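Local atomic coordinates of cytochrome P450 (Novosphingobium aromaticivorans, PDB entry 3OFT), a protein that belongs to the cytochrome P450 family of haem-thiolate proteins and holds a protoporphyrin IX containing iron within a largely helical fold. Residues 249-254 against 369-374; 15-20 against 43-48; 103-108 against 203-208. All coordinates share one frame; numbering follows the deposited sequence.

In the fold
All three contacts join parts of one P450 chain without touching one another; the nearest atoms of interactions 1 and 2 are about 14 Å apart. Interaction 3 is buried, with the L105 side chain about 5 Å from the haem; interactions 1 and 2 are partly buried, and interaction 1 is the most peripheral. Helix 221-252 links two of them: its C-terminal end forms one side of interaction 1, and its L231 touches L105 of interaction 3. Chemistry differs too. Interaction 1 is apolar helix-on-strand packing with a water bridge, interaction 2 pairs two turns through a carboxylate-amide bond, and interaction 3 sets an arginine on a backbone carbonyl where a helix ends.

Interaction 1 of 3, residues 249-254 against 369-374; sequences HLARHP and FALAPD
The C-terminal end of helix 221-252, which by its length and place corresponds to the long central helix of the P450 fold, packs here through L250, A251 and R252 against F369 and L371 of strand 369-371. That strand belongs to an antiparallel sheet and pairs with strand 386-394, whose L392 also touches A251. The backbones come closest at A251 and A370, with 4.6 Å between their CA atoms, consistent with the small A251 side chain.

F369 supplies about half of the strand's share of the packing, and L371 much of the remainder. With CG set between its own backbone N and carbonyl carbon (chi1 60°), the F369 ring swings over to the helix and meets it at a slant. Its CZ lies 3.5 Å from L250 CB, and the neighbouring CE1 is 3.7 Å from A251 N, so the ring rests on the helix backbone as well as on side chains. Elsewhere the same ring meets W362 edge-to-face, which ties the contact to helix 348-365; L359 and L363 of that helix touch L250.

L371 works from the other side of the A251 methyl through its two branches. Its CD2 approaches A251 CB at 4.1 Å, while CD1 reaches the CG of R252, an aliphatic part of a chain that runs extended from CG to NE. This outer part of the contact is looser and nearer to solvent, since R252 is exposed.

No direct hydrogen bond crosses between the segments. One water spans them instead, donating to both backbone carbonyls: it lies 3.0 Å from A251 O and 2.6 Å from F369 O.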
ATOM      1  N   HIS A 249       4.066  -8.802  13.660  1.00  7.24           N
ATOM      2  CA  HIS A 249       4.692 -10.114  13.495  1.00  8.27           C
ATOM      3  C   HIS A 249       5.817 -10.347  14.489  1.00  7.80           C
ATOM      4  O   HIS A 249       5.820 -11.399  15.200  1.00  9.14           O
ATOM      5  CB  HIS A 249       5.216 -10.355  12.067  1.00  6.83           C
ATOM      6  CG  HIS A 249       5.913 -11.677  11.929  1.00  9.07           C
ATOM      7  ND1 HIS A 249       5.253 -12.818  11.536  1.00 12.56           N
ATOM      8  CD2 HIS A 249       7.187 -12.053  12.196  1.00 13.47           C
ATOM      9  CE1 HIS A 249       6.097 -13.839  11.529  1.00 12.34           C
ATOM     10  NE2 HIS A 249       7.278 -13.403  11.929  1.00 11.63           N
ATOM     11  N   LEU A 250       6.774  -9.419  14.542  1.00  8.18           N
ATOM     12  CA  LEU A 250       7.923  -9.550  15.430  1.00  8.35           C
ATOM     13  C   LEU A 250       7.496  -9.616  16.895  1.00  9.21           C
ATOM     14  O   LEU A 250       8.037 -10.437  17.648  1.00  9.24           O
ATOM     15  CB  LEU A 250       8.946  -8.428  15.219  1.00  9.08           C
ATOM     16  CG  LEU A 250       9.615  -8.374  13.844  1.00 10.74           C
ATOM     17  CD1 LEU A 250      10.410  -7.039  13.670  1.00 11.82           C
ATOM     18  CD2 LEU A 250      10.573  -9.576  13.703  1.00 11.13           C
ATOM     19  N   ALA A 251       6.562  -8.755  17.297  1.00  8.81           N
ATOM     20  CA  ALA A 251       6.036  -8.763  18.694  1.00  9.67           C
ATOM     21  C   ALA A 251       5.412 -10.116  19.067  1.00 10.76           C
ATOM     22  O   ALA A 251       5.595 -10.597  20.200  1.00 12.20           O
ATOM     23  CB  ALA A 251       5.008  -7.635  18.900  1.00  9.27           C
ATOM     24  N   ARG A 252       4.744 -10.734  18.099  1.00 10.46           N
ATOM     25  CA  ARG A 252       4.082 -12.016  18.281  1.00 12.45           C
ATOM     26  C   ARG A 252       5.030 -13.206  18.083  1.00 13.68           C
ATOM     27  O   ARG A 252       4.691 -14.321  18.487  1.00 14.46           O
ATOM     28  CB  ARG A 252       2.903 -12.141  17.308  1.00 12.12           C
ATOM     29  CG  ARG A 252       1.635 -11.484  17.753  1.00 13.65           C
ATOM     30  CD  ARG A 252       0.583 -11.592  16.680  1.00 16.20           C
ATOM     31  NE  ARG A 252      -0.701 -11.081  17.160  1.00 22.42           N
ATOM     32  CZ  ARG A 252      -1.751 -10.824  16.382  1.00 22.84           C
ATOM     33  NH1 ARG A 252      -1.682 -11.011  15.077  1.00 24.30           N
ATOM     34  NH2 ARG A 252      -2.877 -10.366  16.915  1.00 26.57           N
ATOM     35  N   HIS A 253       6.199 -12.973  17.469  1.00 14.70           N
ATOM     36  CA  HIS A 253       7.186 -14.048  17.171  1.00 15.01           C
ATOM     37  C   HIS A 253       8.542 -13.719  17.740  1.00 15.33           C
ATOM     38  O   HIS A 253       9.479 -13.341  17.001  1.00 16.22           O
ATOM     39  CB  HIS A 253       7.289 -14.298  15.652  1.00 15.30           C
ATOM     40  CG  HIS A 253       6.049 -14.867  15.065  1.00 14.95           C
ATOM     41  ND1 HIS A 253       4.979 -14.081  14.675  1.00 19.61           N
ATOM     42  CD2 HIS A 253       5.681 -16.145  14.817  1.00 18.67           C
ATOM     43  CE1 HIS A 253       4.011 -14.848  14.207  1.00 17.43           C
ATOM     44  NE2 HIS A 253       4.417 -16.105  14.271  1.00 21.75           N
ATOM     45  N   PRO A 254       8.659 -13.775  19.081  1.00 15.55           N
ATOM     46  CA  PRO A 254       9.948 -13.523  19.687  1.00 15.78           C
ATOM     47  C   PRO A 254      11.049 -14.386  19.066  1.00 14.47           C
ATOM     48  O   PRO A 254      12.164 -13.919  18.982  1.00 14.94           O
ATOM     49  CB  PRO A 254       9.737 -13.948  21.144  1.00 16.76           C
ATOM     50  CG  PRO A 254       8.552 -14.862  21.103  1.00 17.77           C
ATOM     51  CD  PRO A 254       7.674 -14.177  20.092  1.00 16.60           C
ATOM     52  N   PHE A 369      11.070  -6.986  22.540  1.00 12.87           N
ATOM     53  CA  PHE A 369       9.791  -6.305  22.765  1.00 12.69           C
ATOM     54  C   PHE A 369       8.618  -7.275  22.622  1.00 12.85           C
ATOM     55  O   PHE A 369       8.754  -8.357  22.025  1.00 12.93           O
ATOM     56  CB  PHE A 369       9.632  -5.039  21.869  1.00 11.93           C
ATOM     57  CG  PHE A 369       9.676  -5.332  20.397  1.00 11.90           C
ATOM     58  CD1 PHE A 369       8.499  -5.537  19.669  1.00 13.38           C
ATOM     59  CD2 PHE A 369      10.895  -5.459  19.743  1.00 10.46           C
ATOM     60  CE1 PHE A 369       8.530  -5.835  18.299  1.00 12.80           C
ATOM     61  CE2 PHE A 369      10.937  -5.791  18.340  1.00 10.78           C
ATOM     62  CZ  PHE A 369       9.741  -5.959  17.639  1.00 11.89           C
ATOM     63  N   ALA A 370       7.453  -6.887  23.160  1.00 12.60           N
ATOM     64  CA  ALA A 370       6.281  -7.759  23.183  1.00 12.48           C
ATOM     65  C   ALA A 370       5.012  -6.941  23.149  1.00 13.60           C
ATOM     66  O   ALA A 370       5.041  -5.715  23.356  1.00 11.18           O
ATOM     67  CB  ALA A 370       6.284  -8.636  24.484  1.00 13.78           C
ATOM     68  N   LEU A 371       3.879  -7.617  22.945  1.00 12.89           N
ATOM     69  CA  LEU A 371       2.616  -6.908  23.090  1.00 13.35           C
ATOM     70  C   LEU A 371       2.383  -6.549  24.576  1.00 13.51           C
ATOM     71  O   LEU A 371       2.833  -7.270  25.471  1.00 14.48           O
ATOM     72  CB  LEU A 371       1.466  -7.756  22.568  1.00 13.21           C
ATOM     73  CG  LEU A 371       1.452  -8.040  21.059  1.00 12.08           C
ATOM     74  CD1 LEU A 371       0.333  -9.035  20.828  1.00 16.92           C
ATOM     75  CD2 LEU A 371       1.244  -6.796  20.203  1.00 16.52           C
ATOM     76  N   ALA A 372       1.694  -5.443  24.820  1.00 13.16           N
ATOM     77  CA  ALA A 372       1.286  -5.069  26.185  1.00 15.24           C
ATOM     78  C   ALA A 372       0.361  -6.124  26.785  1.00 17.20           C
ATOM     79  O   ALA A 372      -0.434  -6.735  26.062  1.00 16.56           O
ATOM     80  CB  ALA A 372       0.603  -3.722  26.194  1.00 14.40           C
ATOM     81  N   PRO A 373       0.445  -6.333  28.108  1.00 19.07           N
ATOM     82  CA  PRO A 373      -0.405  -7.396  28.663  1.00 21.73           C
ATOM     83  C   PRO A 373      -1.916  -7.114  28.670  1.00 24.01           C
ATOM     84  O   PRO A 373      -2.689  -8.059  28.557  1.00 25.35           O
ATOM     85  CB  PRO A 373       0.104  -7.542  30.103  1.00 20.95           C
ATOM     86  CG  PRO A 373       0.614  -6.178  30.457  1.00 19.61           C
ATOM     87  CD  PRO A 373       1.227  -5.640  29.152  1.00 19.08           C
ATOM     88  N   ASP A 374      -2.343  -5.857  28.806  1.00 26.26           N
ATOM     89  CA  ASP A 374      -3.800  -5.587  28.972  1.00 28.78           C
ATOM     90  C   ASP A 374      -4.463  -4.719  27.887  1.00 28.61           C
ATOM     91  O   ASP A 374      -5.571  -4.206  28.091  1.00 29.22           O
ATOM     92  CB  ASP A 374      -4.097  -4.989  30.359  1.00 29.87           C
ATOM     93  CG  ASP A 374      -3.671  -3.522  30.477  1.00 34.53           C
ATOM     94  OD1 ASP A 374      -4.558  -2.617  30.517  1.00 38.99           O
ATOM     95  OD2 ASP A 374      -2.441  -3.270  30.507  1.00 40.98           O
TER
HETATM   96  O   HOH W   1       7.849 -10.794  22.243  1.00 26.91           O

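Interaction 2 of 3, residues 15-20 against 43-48; sequences DIFNPP and TANGGH
The ring of F17 has the amide of N45 at its edge and I16 CG1, from its own segment, over one face, offset toward the rim. The edge contact is shown by position: N45 CG lies in the ring plane, and the closest amide atom, OD1, is near that plane, 3.4 Å from F17 CD2. Ring and amide planes are steeply inclined, 79° apart. The imidazole of H48 is met obliquely by the CD1 branch of I16, the two side chains coming from opposite directions.

While its oxygen faces the phenyl edge, the amide nitrogen of N45 serves D15: ND2 donates to D15 OD2 at 3.0 Å, with a nearly straight N-H...O angle of 168°. D15 CG lies anti to the backbone N (chi1 176°), beside the carbonyl carbon, which turns OD2 toward F17 N. Both donors reach OD2 from outside the carboxylate plane, N45 ND2 above one face and F17 N above the opposite one, which should restrict rotation of the carboxylate. The second bond, 2.9 Å from F17 N to D15 OD2, makes an Asx turn, nested in the type I beta turn from D15 to N18 that is closed by N18 N on D15 O at 3.0 Å.

Across the contact, N45 sits in a type I' turn from A44 to G47, at the tip of the hairpin formed by antiparallel strands 39-42 and 48-51. The D15-N45 bond and the I16-H48 and F17-N45 contacts fasten this tip to the loop after strand 11-12, which lies beside strand 39-42 in the mixed sheet. Y305 of strand 303-307 touches both I16 and H48, while W30 of helix 26-31 packs on I16. Beside the polar bond, A44 CB adds a looser apolar approach, 4.2 Å from D15 CA.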
ATOM      1  N   ASP A  15     -19.281  -6.492   2.966  1.00 16.62           N
ATOM      2  CA  ASP A  15     -18.930  -5.076   2.910  1.00 16.54           C
ATOM      3  C   ASP A  15     -17.406  -4.931   2.962  1.00 15.54           C
ATOM      4  O   ASP A  15     -16.803  -5.142   4.012  1.00 13.12           O
ATOM      5  CB  ASP A  15     -19.543  -4.336   4.104  1.00 16.90           C
ATOM      6  CG  ASP A  15     -19.150  -2.865   4.169  1.00 20.06           C
ATOM      7  OD1 ASP A  15     -19.607  -2.239   5.151  1.00 22.30           O
ATOM      8  OD2 ASP A  15     -18.402  -2.310   3.301  1.00 16.41           O
ATOM      9  N   ILE A  16     -16.792  -4.549   1.842  1.00 15.14           N
ATOM     10  CA  ILE A  16     -15.324  -4.428   1.782  1.00 15.82           C
ATOM     11  C   ILE A  16     -14.696  -3.407   2.744  1.00 15.97           C
ATOM     12  O   ILE A  16     -13.503  -3.525   3.117  1.00 15.71           O
ATOM     13  CB  ILE A  16     -14.862  -4.204   0.323  1.00 16.00           C
ATOM     14  CG1 ILE A  16     -15.411  -2.859  -0.184  1.00 17.88           C
ATOM     15  CG2 ILE A  16     -15.269  -5.445  -0.498  1.00 15.83           C
ATOM     16  CD1 ILE A  16     -15.449  -2.679  -1.710  1.00 22.30           C
ATOM     17  N   PHE A  17     -15.494  -2.442   3.191  1.00 15.61           N
ATOM     18  CA  PHE A  17     -15.050  -1.459   4.167  1.00 18.03           C
ATOM     19  C   PHE A  17     -15.082  -1.969   5.608  1.00 19.69           C
ATOM     20  O   PHE A  17     -14.385  -1.424   6.453  1.00 20.18           O
ATOM     21  CB  PHE A  17     -15.810  -0.121   4.009  1.00 17.62           C
ATOM     22  CG  PHE A  17     -15.597   0.524   2.666  1.00 18.48           C
ATOM     23  CD1 PHE A  17     -14.386   1.131   2.354  1.00 19.26           C
ATOM     24  CD2 PHE A  17     -16.601   0.497   1.692  1.00 19.05           C
ATOM     25  CE1 PHE A  17     -14.177   1.731   1.107  1.00 21.39           C
ATOM     26  CE2 PHE A  17     -16.397   1.087   0.432  1.00 20.85           C
ATOM     27  CZ  PHE A  17     -15.192   1.709   0.139  1.00 21.35           C
ATOM     28  N   ASN A  18     -15.907  -2.974   5.900  1.00 20.54           N
ATOM     29  CA  ASN A  18     -15.896  -3.589   7.227  1.00 22.57           C
ATOM     30  C   ASN A  18     -16.194  -5.082   7.166  1.00 22.33           C
ATOM     31  O   ASN A  18     -17.289  -5.523   7.517  1.00 23.57           O
ATOM     32  CB  ASN A  18     -16.716  -2.835   8.311  1.00 24.52           C
ATOM     33  CG  ASN A  18     -17.799  -1.933   7.753  1.00 29.05           C
ATOM     34  OD1 ASN A  18     -17.534  -0.845   7.230  1.00 34.51           O
ATOM     35  ND2 ASN A  18     -19.047  -2.359   7.908  1.00 36.33           N
ATOM     36  N   PRO A  19     -15.224  -5.874   6.682  1.00 21.64           N
ATOM     37  CA  PRO A  19     -15.455  -7.317   6.647  1.00 21.39           C
ATOM     38  C   PRO A  19     -15.737  -7.863   8.066  1.00 21.41           C
ATOM     39  O   PRO A  19     -15.158  -7.382   9.050  1.00 20.09           O
ATOM     40  CB  PRO A  19     -14.150  -7.865   6.069  1.00 21.53           C
ATOM     41  CG  PRO A  19     -13.575  -6.707   5.265  1.00 21.64           C
ATOM     42  CD  PRO A  19     -13.932  -5.495   6.074  1.00 21.07           C
ATOM     43  N   PRO A  20     -16.678  -8.809   8.191  1.00 21.64           N
ATOM     44  CA  PRO A  20     -16.996  -9.342   9.534  1.00 20.32           C
ATOM     45  C   PRO A  20     -15.755  -9.911  10.251  1.00 18.72           C
ATOM     46  O   PRO A  20     -15.021 -10.701   9.670  1.00 17.75           O
ATOM     47  CB  PRO A  20     -18.014 -10.441   9.214  1.00 21.95           C
ATOM     48  CG  PRO A  20     -18.768  -9.825   7.993  1.00 22.36           C
ATOM     49  CD  PRO A  20     -17.610  -9.315   7.166  1.00 21.95           C
ATOM     50  N   THR A  43     -23.950  -7.271  -2.742  1.00 14.24           N
ATOM     51  CA  THR A  43     -24.991  -6.253  -2.839  1.00 15.83           C
ATOM     52  C   THR A  43     -24.644  -4.949  -2.107  1.00 16.74           C
ATOM     53  O   THR A  43     -25.285  -3.918  -2.360  1.00 16.35           O
ATOM     54  CB  THR A  43     -26.309  -6.777  -2.287  1.00 16.51           C
ATOM     55  OG1 THR A  43     -26.074  -7.280  -0.976  1.00 15.92           O
ATOM     56  CG2 THR A  43     -26.828  -7.904  -3.160  1.00 17.80           C
ATOM     57  N   ALA A  44     -23.613  -4.966  -1.243  1.00 15.69           N
ATOM     58  CA  ALA A  44     -23.239  -3.760  -0.496  1.00 14.88           C
ATOM     59  C   ALA A  44     -22.492  -2.819  -1.430  1.00 14.31           C
ATOM     60  O   ALA A  44     -22.084  -3.220  -2.543  1.00 14.66           O
ATOM     61  CB  ALA A  44     -22.382  -4.112   0.740  1.00 15.02           C
ATOM     62  N   ASN A  45     -22.357  -1.570  -0.992  1.00 14.35           N
ATOM     63  CA  ASN A  45     -21.585  -0.533  -1.692  1.00 14.62           C
ATOM     64  C   ASN A  45     -21.980  -0.384  -3.163  1.00 15.55           C
ATOM     65  O   ASN A  45     -21.119  -0.287  -4.045  1.00 15.52           O
ATOM     66  CB  ASN A  45     -20.089  -0.806  -1.543  1.00 13.81           C
ATOM     67  CG  ASN A  45     -19.645  -0.719  -0.102  1.00 15.17           C
ATOM     68  OD1 ASN A  45     -19.785   0.325   0.543  1.00 15.08           O
ATOM     69  ND2 ASN A  45     -19.194  -1.831   0.439  1.00 12.56           N
ATOM     70  N   GLY A  46     -23.278  -0.389  -3.430  1.00 14.99           N
ATOM     71  CA  GLY A  46     -23.748  -0.141  -4.794  1.00 15.89           C
ATOM     72  C   GLY A  46     -23.807  -1.358  -5.715  1.00 15.79           C
ATOM     73  O   GLY A  46     -24.312  -1.250  -6.844  1.00 16.44           O
ATOM     74  N   GLY A  47     -23.295  -2.502  -5.254  1.00 14.23           N
ATOM     75  CA  GLY A  47     -23.311  -3.719  -6.060  1.00 12.85           C
ATOM     76  C   GLY A  47     -22.068  -3.849  -6.932  1.00 12.18           C
ATOM     77  O   GLY A  47     -21.823  -3.018  -7.827  1.00 12.71           O
ATOM     78  N   HIS A  48     -21.291  -4.900  -6.679  1.00 11.25           N
ATOM     79  CA  HIS A  48     -19.997  -5.085  -7.369  1.00 10.71           C
ATOM     80  C   HIS A  48     -19.473  -6.520  -7.207  1.00  9.53           C
ATOM     81  O   HIS A  48     -19.791  -7.194  -6.214  1.00  9.48           O
ATOM     82  CB  HIS A  48     -18.970  -4.048  -6.857  1.00  9.76           C
ATOM     83  CG  HIS A  48     -18.480  -4.310  -5.467  1.00 10.84           C
ATOM     84  ND1 HIS A  48     -19.002  -3.683  -4.352  1.00 13.12           N
ATOM     85  CD2 HIS A  48     -17.495  -5.116  -5.019  1.00  7.26           C
ATOM     86  CE1 HIS A  48     -18.358  -4.107  -3.271  1.00  9.11           C
ATOM     87  NE2 HIS A  48     -17.468  -5.005  -3.648  1.00  9.85           N
TER

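Interaction 3 of 3, residues 103-108 against 203-208; sequences KGLASR and DDLFSR
Hydrogen bonding to one backbone carbonyl carries the polar half of this contact: the guanidinium of R208 meets G104 O, where helix 91-104 ends. R208 NH1 donates to that oxygen at 2.9 Å, bent to 137° at the hydrogen. R208 NH2, 2.8 Å from the same G104 O, is a doubtful second donor, because its position is less certain. The oxygen sits in the guanidinium plane, at its edge; a bend at chi3 (-43°) brings the group there. The cation lies by the C-terminal end of helix 91-104, where it would probably interact favourably with the helix dipole. On its own segment, R208 NE makes weak bonds to the carbonyls of D203 and D204, which may also restrain the guanidinium.

The apolar pair is L105 and L205, with L205 CD1 touching L105 CD2 at 3.8 Å. Separately, L205 CD1 packs in van der Waals contact on the helix end, 3.6 Å from G104 O. G104 has no side chain, which leaves room for this close approach of L205 CD1.

An N-cap bond starts helix 205-210: D204 OD1 accepts from S207 N at 3.1 Å and 171°.

Among the neighbours, F109 of helix 107-128 makes a cation-pi contact with R208, and R197 of helix 179-199 touches D204. The side chain of L105 lies about 5 Å from the haem and packs on L231 of helix 221-252, which F206 also touches.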
ATOM      1  N   LYS A 103      11.352   5.573 -13.831  1.00 17.05           N
ATOM      2  CA  LYS A 103      12.732   6.068 -13.925  1.00 18.37           C
ATOM      3  C   LYS A 103      13.140   6.772 -12.631  1.00 17.91           C
ATOM      4  O   LYS A 103      14.204   6.499 -12.095  1.00 18.02           O
ATOM      5  CB  LYS A 103      12.902   7.018 -15.111  1.00 18.83           C
ATOM      6  CG  LYS A 103      14.343   7.481 -15.326  1.00 23.32           C
ATOM      7  CD  LYS A 103      14.538   8.160 -16.680  1.00 27.10           C
ATOM      8  CE  LYS A 103      16.035   8.455 -16.898  1.00 29.13           C
ATOM      9  NZ  LYS A 103      16.333   8.866 -18.300  1.00 31.19           N
ATOM     10  N   GLY A 104      12.264   7.631 -12.112  1.00 16.74           N
ATOM     11  CA  GLY A 104      12.489   8.326 -10.853  1.00 15.94           C
ATOM     12  C   GLY A 104      12.745   7.406  -9.678  1.00 16.40           C
ATOM     13  O   GLY A 104      13.573   7.742  -8.808  1.00 16.52           O
ATOM     14  N   LEU A 105      12.070   6.247  -9.673  1.00 14.93           N
ATOM     15  CA  LEU A 105      12.124   5.252  -8.602  1.00 16.18           C
ATOM     16  C   LEU A 105      12.993   4.001  -8.833  1.00 16.94           C
ATOM     17  O   LEU A 105      12.834   2.986  -8.127  1.00 17.32           O
ATOM     18  CB  LEU A 105      10.696   4.818  -8.256  1.00 14.82           C
ATOM     19  CG  LEU A 105       9.939   5.929  -7.536  1.00 15.31           C
ATOM     20  CD1 LEU A 105       8.403   5.737  -7.643  1.00 14.59           C
ATOM     21  CD2 LEU A 105      10.434   6.030  -6.055  1.00 17.17           C
ATOM     22  N   ALA A 106      13.897   4.070  -9.797  1.00 17.66           N
ATOM     23  CA  ALA A 106      14.751   2.929 -10.165  1.00 19.14           C
ATOM     24  C   ALA A 106      15.695   2.539  -9.024  1.00 19.46           C
ATOM     25  O   ALA A 106      15.992   3.364  -8.154  1.00 18.49           O
ATOM     26  CB  ALA A 106      15.572   3.272 -11.421  1.00 18.76           C
ATOM     27  N   SER A 107      16.157   1.289  -9.043  1.00 20.89           N
ATOM     28  CA  SER A 107      16.974   0.742  -7.965  1.00 23.34           C
ATOM     29  C   SER A 107      18.210   1.578  -7.618  1.00 23.47           C
ATOM     30  O   SER A 107      18.542   1.691  -6.451  1.00 23.49           O
ATOM     31  CB  SER A 107      17.397  -0.681  -8.261  1.00 23.75           C
ATOM     32  OG  SER A 107      16.272  -1.439  -8.653  1.00 29.47           O
ATOM     33  N   ARG A 108      18.883   2.157  -8.613  1.00 24.17           N
ATOM     34  CA  ARG A 108      20.059   2.974  -8.315  1.00 25.10           C
ATOM     35  C   ARG A 108      19.737   4.180  -7.420  1.00 24.25           C
ATOM     36  O   ARG A 108      20.537   4.559  -6.547  1.00 24.84           O
ATOM     37  CB  ARG A 108      20.796   3.423  -9.591  1.00 26.47           C
ATOM     38  CG  ARG A 108      19.974   4.291 -10.563  1.00 31.11           C
ATOM     39  CD  ARG A 108      20.878   5.037 -11.594  1.00 38.61           C
ATOM     40  NE  ARG A 108      21.741   4.130 -12.369  1.00 43.41           N
ATOM     41  CZ  ARG A 108      23.069   4.091 -12.278  1.00 44.65           C
ATOM     42  NH1 ARG A 108      23.724   4.924 -11.463  1.00 47.24           N
ATOM     43  NH2 ARG A 108      23.751   3.237 -13.015  1.00 45.10           N
ATOM     44  N   ASP A 203      18.078  16.938  -7.626  1.00 26.68           N
ATOM     45  CA  ASP A 203      18.287  15.529  -7.939  1.00 25.76           C
ATOM     46  C   ASP A 203      17.366  14.621  -7.100  1.00 23.82           C
ATOM     47  O   ASP A 203      17.562  13.399  -7.048  1.00 23.70           O
ATOM     48  CB  ASP A 203      19.724  15.167  -7.622  1.00 27.99           C
ATOM     49  CG  ASP A 203      20.021  15.330  -6.167  1.00 31.25           C
ATOM     50  OD1 ASP A 203      19.281  16.099  -5.519  1.00 37.97           O
ATOM     51  OD2 ASP A 203      20.965  14.693  -5.659  1.00 36.81           O
ATOM     52  N   ASP A 204      16.400  15.227  -6.424  1.00 20.79           N
ATOM     53  CA  ASP A 204      15.412  14.495  -5.633  1.00 18.93           C
ATOM     54  C   ASP A 204      14.367  13.792  -6.505  1.00 17.44           C
ATOM     55  O   ASP A 204      14.332  13.972  -7.720  1.00 15.18           O
ATOM     56  CB  ASP A 204      14.688  15.479  -4.715  1.00 18.98           C
ATOM     57  CG  ASP A 204      13.887  16.491  -5.506  1.00 21.39           C
ATOM     58  OD1 ASP A 204      12.671  16.260  -5.725  1.00 21.10           O
ATOM     59  OD2 ASP A 204      14.481  17.476  -5.987  1.00 21.45           O
ATOM     60  N   LEU A 205      13.472  13.028  -5.855  1.00 15.77           N
ATOM     61  CA  LEU A 205      12.435  12.283  -6.579  1.00 15.21           C
ATOM     62  C   LEU A 205      11.566  13.118  -7.497  1.00 14.83           C
ATOM     63  O   LEU A 205      11.386  12.743  -8.660  1.00 15.43           O
ATOM     64  CB  LEU A 205      11.536  11.505  -5.616  1.00 14.65           C
ATOM     65  CG  LEU A 205      10.425  10.616  -6.175  1.00 14.79           C
ATOM     66  CD1 LEU A 205      10.951   9.606  -7.230  1.00 19.09           C
ATOM     67  CD2 LEU A 205       9.635   9.901  -5.021  1.00 17.41           C
ATOM     68  N   PHE A 206      10.979  14.209  -7.002  1.00 14.56           N
ATOM     69  CA  PHE A 206      10.073  14.991  -7.854  1.00 14.57           C
ATOM     70  C   PHE A 206      10.843  15.571  -9.038  1.00 15.40           C
ATOM     71  O   PHE A 206      10.381  15.506 -10.184  1.00 15.00           O
ATOM     72  CB  PHE A 206       9.392  16.131  -7.084  1.00 14.79           C
ATOM     73  CG  PHE A 206       8.168  15.721  -6.273  1.00 12.73           C
ATOM     74  CD1 PHE A 206       7.759  14.391  -6.166  1.00 14.25           C
ATOM     75  CD2 PHE A 206       7.419  16.716  -5.613  1.00 14.99           C
ATOM     76  CE1 PHE A 206       6.602  14.039  -5.392  1.00 11.91           C
ATOM     77  CE2 PHE A 206       6.277  16.383  -4.819  1.00 14.03           C
ATOM     78  CZ  PHE A 206       5.877  15.066  -4.715  1.00 14.53           C
ATOM     79  N   SER A 207      11.996  16.176  -8.761  1.00 16.11           N
ATOM     80  CA  SER A 207      12.826  16.800  -9.811  1.00 16.59           C
ATOM     81  C   SER A 207      13.142  15.850 -10.944  1.00 17.54           C
ATOM     82  O   SER A 207      13.122  16.221 -12.134  1.00 17.84           O
ATOM     83  CB  SER A 207      14.168  17.271  -9.241  1.00 17.07           C
ATOM     84  OG  SER A 207      14.012  18.342  -8.341  1.00 18.21           O
ATOM     85  N   ARG A 208      13.473  14.631 -10.576  1.00 17.38           N
ATOM     86  CA  ARG A 208      13.884  13.674 -11.558  1.00 18.14           C
ATOM     87  C   ARG A 208      12.757  13.168 -12.444  1.00 17.17           C
ATOM     88  O   ARG A 208      12.964  12.884 -13.615  1.00 15.99           O
ATOM     89  CB  ARG A 208      14.611  12.550 -10.869  1.00 19.69           C
ATOM     90  CG  ARG A 208      16.111  12.941 -10.768  1.00 24.77           C
ATOM     91  CD  ARG A 208      16.915  11.889 -10.088  1.00 29.27           C
ATOM     92  NE  ARG A 208      16.116  11.465  -8.966  1.00 27.95           N
ATOM     93  CZ  ARG A 208      15.486  10.318  -8.908  1.00 28.99           C
ATOM     94  NH1 ARG A 208      15.624   9.435  -9.894  1.00 28.70           N
ATOM     95  NH2 ARG A 208      14.723  10.076  -7.850  1.00 28.81           N
TER